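Local coordinates for putative uncharacterized protein (Coprinopsis cinerea, PDB 3W9A) that probably hydrolyses beta-glucan chains, as a fungal glycoside hydrolase of family 131 whose catalytic domain folds as a beta-jelly roll, at residues A[75-80]-A[206-211]; A[108-113]-A[126-131]; A[112-117]-A[201-206]. One frame throughout, in Å; residues are numbered along the deposited sequence.

Overall arrangement
All three contacts belong to one antiparallel sheet of the beta-jelly roll or to the loops at its end. Interaction 3 is the buried one: it pairs strands 114-116 and 203-205 by backbone hydrogen bonds. Strand 203-205 is also paired with strand 77-83, and strand 114-119 with strand 124-128, so strands 77-83 and 124-128 flank the pair of interaction 3. Interaction 1 is a surface contact, where an asparagine of the loop after 203-205 bonds a backbone carbonyl and two selenomethionines pack against the loop. Interaction 2 is partly buried and mixes a tyrosine-proline contact, a salt bridge and two waters. I206 links interactions 1 and 3; L112 and E113 link interactions 2 and 3.

Interaction 1: A[75-80]-A[206-211]; sequences QMMRTE and IVNRNP
N208 reaches the backbone carbonyl of Q75 with its side-chain amide. N208 ND2 lies 2.8 Å from Q75 O, and the N-H points at the oxygen at 161°. The bond is flat at both ends: Q75 O sits in the amide plane, and ND2 approaches in the carbonyl plane. N208 has CG anti to the backbone N (chi1 -178°), and this puts the amide beside Q75 O. T68 O accepts a second bond from ND2, which helps fix the rotation of the amide. Replacing N208 with an alanine would probably leave Q75 O without this donor and the 206-211 loop less tightly tied to the start of strand 77-83.

The two selenomethionines pack along the loop. M77 CG lies 3.8 Å from N208 CA. M77 has CG anti to the carbonyl carbon (chi1 -50°) and a chain bent at chi3, and this conformation puts M77 SE 3.6 Å from R209 O. M76 is extended beyond CG and lies beside I206, pointing the same way. M76 CG is 3.5 Å from I206 O, and M76 SE is 4.0 Å from I206 CG1.

The chemistry is thus mixed: one directed amide bond sets the loop against Q75, while the long selenomethionine chains make less directional contacts with its backbone and with the I206 side chain.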
loop_
_atom_site.group_PDB
_atom_site.type_symbol
_atom_site.label_atom_id
_atom_site.label_comp_id
_atom_site.label_asym_id
_atom_site.label_seq_id
_atom_site.Cartn_x
_atom_site.Cartn_y
_atom_site.Cartn_z
ATOM N N GLN A 75 -16.109 -11.016 8.681
ATOM C CA GLN A 75 -16.691 -9.709 8.965
ATOM C C GLN A 75 -15.675 -8.552 9.012
ATOM O O GLN A 75 -16.072 -7.387 9.120
ATOM C CB GLN A 75 -17.455 -9.744 10.290
ATOM C CG GLN A 75 -18.948 -9.778 10.087
ATOM C CD GLN A 75 -19.676 -9.403 11.345
ATOM O OE1 GLN A 75 -19.520 -10.059 12.378
ATOM N NE2 GLN A 75 -20.469 -8.329 11.280
HETATM N N MSE A 76 -14.381 -8.852 8.936
HETATM C CA MSE A 76 -13.373 -7.786 8.934
HETATM C C MSE A 76 -13.523 -6.934 7.687
HETATM O O MSE A 76 -13.955 -7.418 6.645
HETATM C CB MSE A 76 -11.961 -8.361 9.001
HETATM C CG MSE A 76 -11.758 -9.160 10.290
HETATM SE SE MSE A 76 -9.882 -9.751 10.428
HETATM C CE MSE A 76 -10.189 -11.146 11.799
HETATM N N MSE A 77 -13.150 -5.663 7.801
HETATM C CA MSE A 77 -13.308 -4.693 6.716
HETATM C C MSE A 77 -12.089 -4.794 5.872
HETATM O O MSE A 77 -10.996 -4.592 6.360
HETATM C CB MSE A 77 -13.502 -3.265 7.235
HETATM C CG MSE A 77 -14.594 -3.284 8.293
HETATM SE SE MSE A 77 -15.533 -1.573 8.630
HETATM C CE MSE A 77 -14.254 -0.250 7.960
ATOM N N ARG A 78 -12.267 -5.124 4.600
ATOM C CA ARG A 78 -11.129 -5.382 3.708
ATOM C C ARG A 78 -11.382 -4.856 2.310
ATOM O O ARG A 78 -12.426 -5.158 1.717
ATOM C CB ARG A 78 -10.841 -6.883 3.627
ATOM C CG ARG A 78 -10.385 -7.516 4.925
ATOM C CD ARG A 78 -9.993 -8.976 4.721
ATOM N NE ARG A 78 -8.724 -9.136 4.023
ATOM C CZ ARG A 78 -8.083 -10.304 3.889
ATOM N NH1 ARG A 78 -8.602 -11.413 4.377
ATOM N NH2 ARG A 78 -6.930 -10.373 3.250
ATOM N N THR A 79 -10.431 -4.077 1.795
ATOM C CA THR A 79 -10.435 -3.644 0.395
ATOM C C THR A 79 -9.001 -3.685 -0.039
ATOM O O THR A 79 -8.225 -2.830 0.364
ATOM C CB THR A 79 -10.953 -2.218 0.233
ATOM O OG1 THR A 79 -12.344 -2.172 0.579
ATOM C CG2 THR A 79 -10.770 -1.742 -1.205
ATOM N N GLU A 80 -8.633 -4.704 -0.810
ATOM C CA GLU A 80 -7.221 -4.976 -1.092
ATOM C C GLU A 80 -7.049 -5.458 -2.529
ATOM O O GLU A 80 -7.767 -6.343 -2.982
ATOM C CB GLU A 80 -6.674 -6.028 -0.114
ATOM C CG GLU A 80 -7.430 -6.016 1.199
ATOM C CD GLU A 80 -6.970 -7.016 2.230
ATOM O OE1 GLU A 80 -6.190 -7.933 1.923
ATOM O OE2 GLU A 80 -7.410 -6.861 3.387
ATOM N N ILE A 206 -9.941 -4.840 11.518
ATOM C CA ILE A 206 -10.534 -5.998 12.193
ATOM C C ILE A 206 -11.977 -5.717 12.611
ATOM O O ILE A 206 -12.862 -6.492 12.272
ATOM C CB ILE A 206 -9.695 -6.491 13.394
ATOM C CG1 ILE A 206 -8.333 -7.021 12.929
ATOM C CG2 ILE A 206 -10.401 -7.620 14.153
ATOM C CD1 ILE A 206 -7.337 -7.200 14.051
ATOM N N VAL A 207 -12.212 -4.626 13.330
ATOM C CA VAL A 207 -13.560 -4.309 13.838
ATOM C C VAL A 207 -14.434 -3.704 12.745
ATOM O O VAL A 207 -14.049 -2.727 12.114
ATOM C CB VAL A 207 -13.501 -3.349 15.038
ATOM C CG1 VAL A 207 -14.902 -2.903 15.461
ATOM C CG2 VAL A 207 -12.802 -4.034 16.196
ATOM N N ASN A 208 -15.612 -4.290 12.528
ATOM C CA ASN A 208 -16.527 -3.846 11.489
ATOM C C ASN A 208 -17.603 -2.911 12.047
ATOM O O ASN A 208 -18.434 -3.314 12.878
ATOM C CB ASN A 208 -17.170 -5.070 10.853
ATOM C CG ASN A 208 -18.119 -4.734 9.717
ATOM O OD1 ASN A 208 -18.907 -3.781 9.781
ATOM N ND2 ASN A 208 -18.061 -5.537 8.667
ATOM N N ARG A 209 -17.574 -1.668 11.602
ATOM C CA ARG A 209 -18.680 -0.738 11.836
ATOM C C ARG A 209 -18.522 0.530 11.007
ATOM O O ARG A 209 -17.444 0.810 10.466
ATOM C CB ARG A 209 -18.803 -0.365 13.320
ATOM C CG ARG A 209 -17.519 0.170 13.938
ATOM C CD ARG A 209 -17.850 0.850 15.241
ATOM N NE ARG A 209 -16.725 1.519 15.904
ATOM C CZ ARG A 209 -16.106 1.071 16.988
ATOM N NH1 ARG A 209 -16.447 -0.079 17.529
ATOM N NH2 ARG A 209 -15.125 1.774 17.534
ATOM N N ASN A 210 -19.627 1.259 10.886
ATOM C CA ASN A 210 -19.626 2.602 10.348
ATOM C C ASN A 210 -18.961 3.567 11.306
ATOM O O ASN A 210 -18.860 3.285 12.507
ATOM C CB ASN A 210 -21.056 3.069 10.103
ATOM C CG ASN A 210 -21.667 2.444 8.871
ATOM O OD1 ASN A 210 -21.018 2.320 7.832
ATOM N ND2 ASN A 210 -22.934 2.050 8.981
ATOM N N PRO A 211 -18.528 4.727 10.793
ATOM C CA PRO A 211 -18.603 5.192 9.420
ATOM C C PRO A 211 -17.465 4.650 8.562
ATOM O O PRO A 211 -16.560 3.981 9.098
ATOM C CB PRO A 211 -18.494 6.714 9.583
ATOM C CG PRO A 211 -17.622 6.889 10.756
ATOM C CD PRO A 211 -17.905 5.737 11.670
#

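Interaction 2: A[108-113]-A[126-131]; sequences PDPTLE and LKYGVG
P108 starts the contact by laying CB 3.8 Å from CE2 of Y128, and its carbonyl O lies at the edge of that ring. A water joins P108 O to Y128 OH. D109 opens a type I beta turn that runs to L112. Its OD1 accepts from both N and OG1 of T111, the bond from N making an Asx turn. P110 lies alongside Y128, with P110 CB 3.5 Å from Y128 OH. P110 O is buried without a hydrogen-bond partner, but G129 CA makes a CA-H...O contact with it at 3.2 Å. A second water bridges G129 O and, weakly, T111 O. L112 O receives another CA-H...O contact from G129 CA, at 3.3 Å. A side chain on G129 would run into this oxygen, and the positive phi also favours glycine.

E113 ends the segment. Its CG is anti to the backbone N (chi1 -180°) and the chain is extended, which carries E113 OE2 out to a salt bridge with K127 NZ at 3.2 Å. The amine comes from above the carboxylate plane. Q115 NE2 binds the same oxygen. E113 CB is 3.3 Å from V130 CG2.

A beta turn in the loop before strand 114-119 thus packs against Y128 to V130, where the chain leaves the neighbouring antiparallel strand of a jelly-roll sheet.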
loop_
_atom_site.group_PDB
_atom_site.type_symbol
_atom_site.label_atom_id
_atom_site.label_comp_id
_atom_site.label_asym_id
_atom_site.label_seq_id
_atom_site.Cartn_x
_atom_site.Cartn_y
_atom_site.Cartn_z
ATOM N N PRO A 108 -9.490 7.404 8.980
ATOM C CA PRO A 108 -9.384 6.149 9.703
ATOM C C PRO A 108 -9.524 6.328 11.229
ATOM O O PRO A 108 -9.061 7.327 11.773
ATOM C CB PRO A 108 -7.991 5.659 9.321
ATOM C CG PRO A 108 -7.790 6.194 7.946
ATOM C CD PRO A 108 -8.464 7.527 7.931
ATOM N N ASP A 109 -10.152 5.353 11.883
ATOM C CA ASP A 109 -10.418 5.365 13.322
ATOM C C ASP A 109 -9.184 4.954 14.128
ATOM O O ASP A 109 -8.832 3.773 14.152
ATOM C CB ASP A 109 -11.563 4.401 13.610
ATOM C CG ASP A 109 -12.050 4.453 15.037
ATOM O OD1 ASP A 109 -11.337 4.927 15.932
ATOM O OD2 ASP A 109 -13.166 3.980 15.258
ATOM N N PRO A 110 -8.547 5.917 14.825
ATOM C CA PRO A 110 -7.335 5.596 15.594
ATOM C C PRO A 110 -7.540 4.714 16.836
ATOM O O PRO A 110 -6.562 4.333 17.486
ATOM C CB PRO A 110 -6.803 6.975 15.994
ATOM C CG PRO A 110 -8.000 7.863 16.007
ATOM C CD PRO A 110 -8.932 7.334 14.962
ATOM N N THR A 111 -8.786 4.391 17.178
ATOM C CA THR A 111 -9.067 3.480 18.292
ATOM C C THR A 111 -9.108 1.996 17.858
ATOM O O THR A 111 -9.263 1.126 18.698
ATOM C CB THR A 111 -10.411 3.838 18.976
ATOM O OG1 THR A 111 -11.519 3.548 18.105
ATOM C CG2 THR A 111 -10.435 5.324 19.360
ATOM N N LEU A 112 -8.975 1.722 16.559
ATOM C CA LEU A 112 -9.148 0.377 16.010
ATOM C C LEU A 112 -7.934 -0.065 15.212
ATOM O O LEU A 112 -7.291 0.753 14.550
ATOM C CB LEU A 112 -10.359 0.351 15.079
ATOM C CG LEU A 112 -11.723 0.560 15.732
ATOM C CD1 LEU A 112 -12.794 0.537 14.666
ATOM C CD2 LEU A 112 -11.996 -0.499 16.777
ATOM N N GLU A 113 -7.632 -1.366 15.261
ATOM C CA GLU A 113 -6.446 -1.889 14.580
ATOM C C GLU A 113 -6.667 -1.983 13.073
ATOM O O GLU A 113 -7.708 -2.482 12.639
ATOM C CB GLU A 113 -6.070 -3.275 15.112
ATOM C CG GLU A 113 -4.833 -3.840 14.415
ATOM C CD GLU A 113 -4.354 -5.146 15.001
ATOM O OE1 GLU A 113 -4.774 -5.507 16.117
ATOM O OE2 GLU A 113 -3.563 -5.822 14.321
ATOM N N LEU A 126 2.322 -1.975 7.453
ATOM C CA LEU A 126 2.059 -0.792 8.233
ATOM C C LEU A 126 0.840 -1.100 9.057
ATOM O O LEU A 126 -0.047 -1.843 8.609
ATOM C CB LEU A 126 1.775 0.410 7.326
ATOM C CG LEU A 126 2.918 0.947 6.435
ATOM C CD1 LEU A 126 2.421 2.029 5.491
ATOM C CD2 LEU A 126 4.084 1.467 7.255
ATOM N N LYS A 127 0.790 -0.555 10.257
ATOM C CA LYS A 127 -0.458 -0.552 11.031
ATOM C C LYS A 127 -0.838 0.835 11.517
ATOM O O LYS A 127 -0.027 1.758 11.481
ATOM C CB LYS A 127 -0.373 -1.469 12.230
ATOM C CG LYS A 127 0.088 -2.888 11.935
ATOM C CD LYS A 127 -0.557 -3.836 12.937
ATOM C CE LYS A 127 0.328 -5.009 13.276
ATOM N NZ LYS A 127 -0.413 -5.895 14.223
ATOM N N TYR A 128 -2.089 0.949 11.954
ATOM C CA TYR A 128 -2.628 2.152 12.549
ATOM C C TYR A 128 -3.656 1.752 13.612
ATOM O O TYR A 128 -4.353 0.727 13.472
ATOM C CB TYR A 128 -3.289 2.994 11.461
ATOM C CG TYR A 128 -3.824 4.342 11.894
ATOM C CD1 TYR A 128 -2.961 5.379 12.236
ATOM C CD2 TYR A 128 -5.189 4.595 11.926
ATOM C CE1 TYR A 128 -3.440 6.612 12.633
ATOM C CE2 TYR A 128 -5.686 5.836 12.298
ATOM C CZ TYR A 128 -4.805 6.844 12.648
ATOM O OH TYR A 128 -5.277 8.089 13.004
ATOM N N GLY A 129 -3.738 2.563 14.663
ATOM C CA GLY A 129 -4.745 2.432 15.719
ATOM C C GLY A 129 -4.388 1.450 16.814
ATOM O O GLY A 129 -5.275 0.938 17.483
ATOM N N VAL A 130 -3.090 1.226 17.025
ATOM C CA VAL A 130 -2.592 0.157 17.907
ATOM C C VAL A 130 -1.325 0.625 18.630
ATOM O O VAL A 130 -0.666 1.567 18.194
ATOM C CB VAL A 130 -2.337 -1.157 17.091
ATOM C CG1 VAL A 130 -1.359 -2.122 17.764
ATOM C CG2 VAL A 130 -3.643 -1.885 16.829
ATOM N N GLY A 131 -1.014 -0.029 19.745
ATOM C CA GLY A 131 0.217 0.223 20.478
ATOM C C GLY A 131 0.176 1.470 21.350
ATOM O O GLY A 131 -0.893 2.016 21.660
HETATM O O HOH W 1 -7.166 9.268 11.559
HETATM O O HOH W 2 -6.523 -1.023 18.739
#

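Interaction 3: A[112-117]-A[201-206]; sequences LEHQVM and VGVLRI
R205 has CG anti to the backbone N (chi1 -157°) and H114 has CG anti to the carbonyl carbon (chi1 -55°); this lays R205 CG over the imidazole face. Both side chains run the same way on one face of an antiparallel strand pair of the jelly roll. R205 CG is 3.8 Å from the centroid of the H114 ring, in a CH-pi contact. The imidazole and guanidinium planes are nearly perpendicular, 87° apart. E213 OE2 takes a hydrogen bond from H114 NE2 and a salt bridge from R205 NH1, and R205 NE bonds V207 O.

Strands 114-116 and 203-205 run antiparallel. Q115 and L204 form the hydrogen-bonded pair, with N to O distances of 2.9 Å in both directions between their backbones. M117 N continues the series to G202 O at 3.2 Å. On the face with H114 and R205, V116 CG1 also meets V203 CG2 at 4.1 Å. The other face carries Q115 and L204, side by side, with Q115 OE1 3.8 Å from L204 CD2. Q115 NE2 also binds a glycerol, probably from the crystallisation liquor. M117, bent at chi2 and chi3, crosses V201, with M117 SE 3.9 Å from V201 CA.

At the loop end, L112 CD1 lies over the centre of the R205 guanidinium, 3.4 Å from R205 CZ.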
loop_
_atom_site.group_PDB
_atom_site.type_symbol
_atom_site.label_atom_id
_atom_site.label_comp_id
_atom_site.label_asym_id
_atom_site.label_seq_id
_atom_site.Cartn_x
_atom_site.Cartn_y
_atom_site.Cartn_z
ATOM N N LEU A 112 -8.975 1.722 16.559
ATOM C CA LEU A 112 -9.148 0.377 16.010
ATOM C C LEU A 112 -7.934 -0.065 15.212
ATOM O O LEU A 112 -7.291 0.753 14.550
ATOM C CB LEU A 112 -10.359 0.351 15.079
ATOM C CG LEU A 112 -11.723 0.560 15.732
ATOM C CD1 LEU A 112 -12.794 0.537 14.666
ATOM C CD2 LEU A 112 -11.996 -0.499 16.777
ATOM N N GLU A 113 -7.632 -1.366 15.261
ATOM C CA GLU A 113 -6.446 -1.889 14.580
ATOM C C GLU A 113 -6.667 -1.983 13.073
ATOM O O GLU A 113 -7.708 -2.482 12.639
ATOM C CB GLU A 113 -6.070 -3.275 15.112
ATOM C CG GLU A 113 -4.833 -3.840 14.415
ATOM C CD GLU A 113 -4.354 -5.146 15.001
ATOM O OE1 GLU A 113 -4.774 -5.507 16.117
ATOM O OE2 GLU A 113 -3.563 -5.822 14.321
ATOM N N HIS A 114 -5.669 -1.516 12.305
ATOM C CA HIS A 114 -5.620 -1.601 10.840
ATOM C C HIS A 114 -4.318 -2.221 10.426
ATOM O O HIS A 114 -3.290 -1.957 11.042
ATOM C CB HIS A 114 -5.621 -0.224 10.178
ATOM C CG HIS A 114 -6.756 0.636 10.585
ATOM N ND1 HIS A 114 -6.832 1.202 11.832
ATOM C CD2 HIS A 114 -7.855 1.042 9.910
ATOM C CE1 HIS A 114 -7.939 1.917 11.916
ATOM N NE2 HIS A 114 -8.579 1.835 10.765
ATOM N N GLN A 115 -4.360 -3.006 9.361
ATOM C CA GLN A 115 -3.155 -3.514 8.716
ATOM C C GLN A 115 -3.204 -3.052 7.272
ATOM O O GLN A 115 -4.219 -3.232 6.578
ATOM C CB GLN A 115 -3.103 -5.036 8.790
ATOM C CG GLN A 115 -2.878 -5.582 10.191
ATOM C CD GLN A 115 -3.608 -6.878 10.455
ATOM O OE1 GLN A 115 -3.811 -7.684 9.552
ATOM N NE2 GLN A 115 -4.031 -7.085 11.703
ATOM N N VAL A 116 -2.129 -2.424 6.827
ATOM C CA VAL A 116 -2.122 -1.764 5.542
ATOM C C VAL A 116 -0.838 -2.068 4.814
ATOM O O VAL A 116 0.222 -2.111 5.427
ATOM C CB VAL A 116 -2.250 -0.256 5.721
ATOM C CG1 VAL A 116 -2.507 0.405 4.390
ATOM C CG2 VAL A 116 -3.381 0.076 6.712
HETATM N N MSE A 117 -0.938 -2.278 3.505
HETATM C CA MSE A 117 0.234 -2.538 2.666
HETATM C C MSE A 117 1.024 -3.709 3.225
HETATM O O MSE A 117 2.210 -3.617 3.484
HETATM C CB MSE A 117 1.062 -1.250 2.524
HETATM C CG MSE A 117 0.288 0.003 2.075
HETATM SE SE MSE A 117 -0.656 -0.204 0.332
HETATM C CE MSE A 117 0.870 -0.966 -0.668
ATOM N N VAL A 201 -2.202 -4.547 -1.567
ATOM C CA VAL A 201 -2.235 -3.117 -1.773
ATOM C C VAL A 201 -3.617 -2.637 -1.331
ATOM O O VAL A 201 -4.569 -2.663 -2.101
ATOM C CB VAL A 201 -1.981 -2.748 -3.241
ATOM C CG1 VAL A 201 -2.092 -1.251 -3.443
ATOM C CG2 VAL A 201 -0.607 -3.245 -3.686
ATOM N N GLY A 202 -3.714 -2.208 -0.086
ATOM C CA GLY A 202 -4.996 -1.833 0.493
ATOM C C GLY A 202 -5.034 -1.919 2.003
ATOM O O GLY A 202 -4.000 -1.801 2.670
ATOM N N VAL A 203 -6.240 -2.129 2.535
ATOM C CA VAL A 203 -6.505 -1.935 3.962
ATOM C C VAL A 203 -7.389 -3.011 4.520
ATOM O O VAL A 203 -8.417 -3.345 3.922
ATOM C CB VAL A 203 -7.254 -0.614 4.220
ATOM C CG1 VAL A 203 -7.375 -0.359 5.715
ATOM C CG2 VAL A 203 -6.536 0.529 3.545
ATOM N N LEU A 204 -6.978 -3.534 5.670
ATOM C CA LEU A 204 -7.790 -4.403 6.484
ATOM C C LEU A 204 -8.009 -3.702 7.796
ATOM O O LEU A 204 -7.050 -3.173 8.388
ATOM C CB LEU A 204 -7.087 -5.749 6.714
ATOM C CG LEU A 204 -7.741 -6.796 7.637
ATOM C CD1 LEU A 204 -7.248 -8.167 7.211
ATOM C CD2 LEU A 204 -7.414 -6.575 9.114
ATOM N N ARG A 205 -9.263 -3.674 8.243
ATOM C CA ARG A 205 -9.582 -3.324 9.638
ATOM C C ARG A 205 -10.352 -4.469 10.308
ATOM O O ARG A 205 -11.325 -4.986 9.740
ATOM C CB ARG A 205 -10.406 -2.036 9.715
ATOM C CG ARG A 205 -10.275 -1.351 11.056
ATOM C CD ARG A 205 -11.123 -0.093 11.121
ATOM N NE ARG A 205 -12.514 -0.407 11.390
ATOM C CZ ARG A 205 -13.512 0.464 11.342
ATOM N NH1 ARG A 205 -13.307 1.744 11.015
ATOM N NH2 ARG A 205 -14.728 0.053 11.641
ATOM N N ILE A 206 -9.941 -4.840 11.518
ATOM C CA ILE A 206 -10.534 -5.998 12.193
ATOM C C ILE A 206 -11.977 -5.717 12.611
ATOM O O ILE A 206 -12.862 -6.492 12.272
ATOM C CB ILE A 206 -9.695 -6.491 13.394
ATOM C CG1 ILE A 206 -8.333 -7.021 12.929
ATOM C CG2 ILE A 206 -10.401 -7.620 14.153
ATOM C CD1 ILE A 206 -7.337 -7.200 14.051
#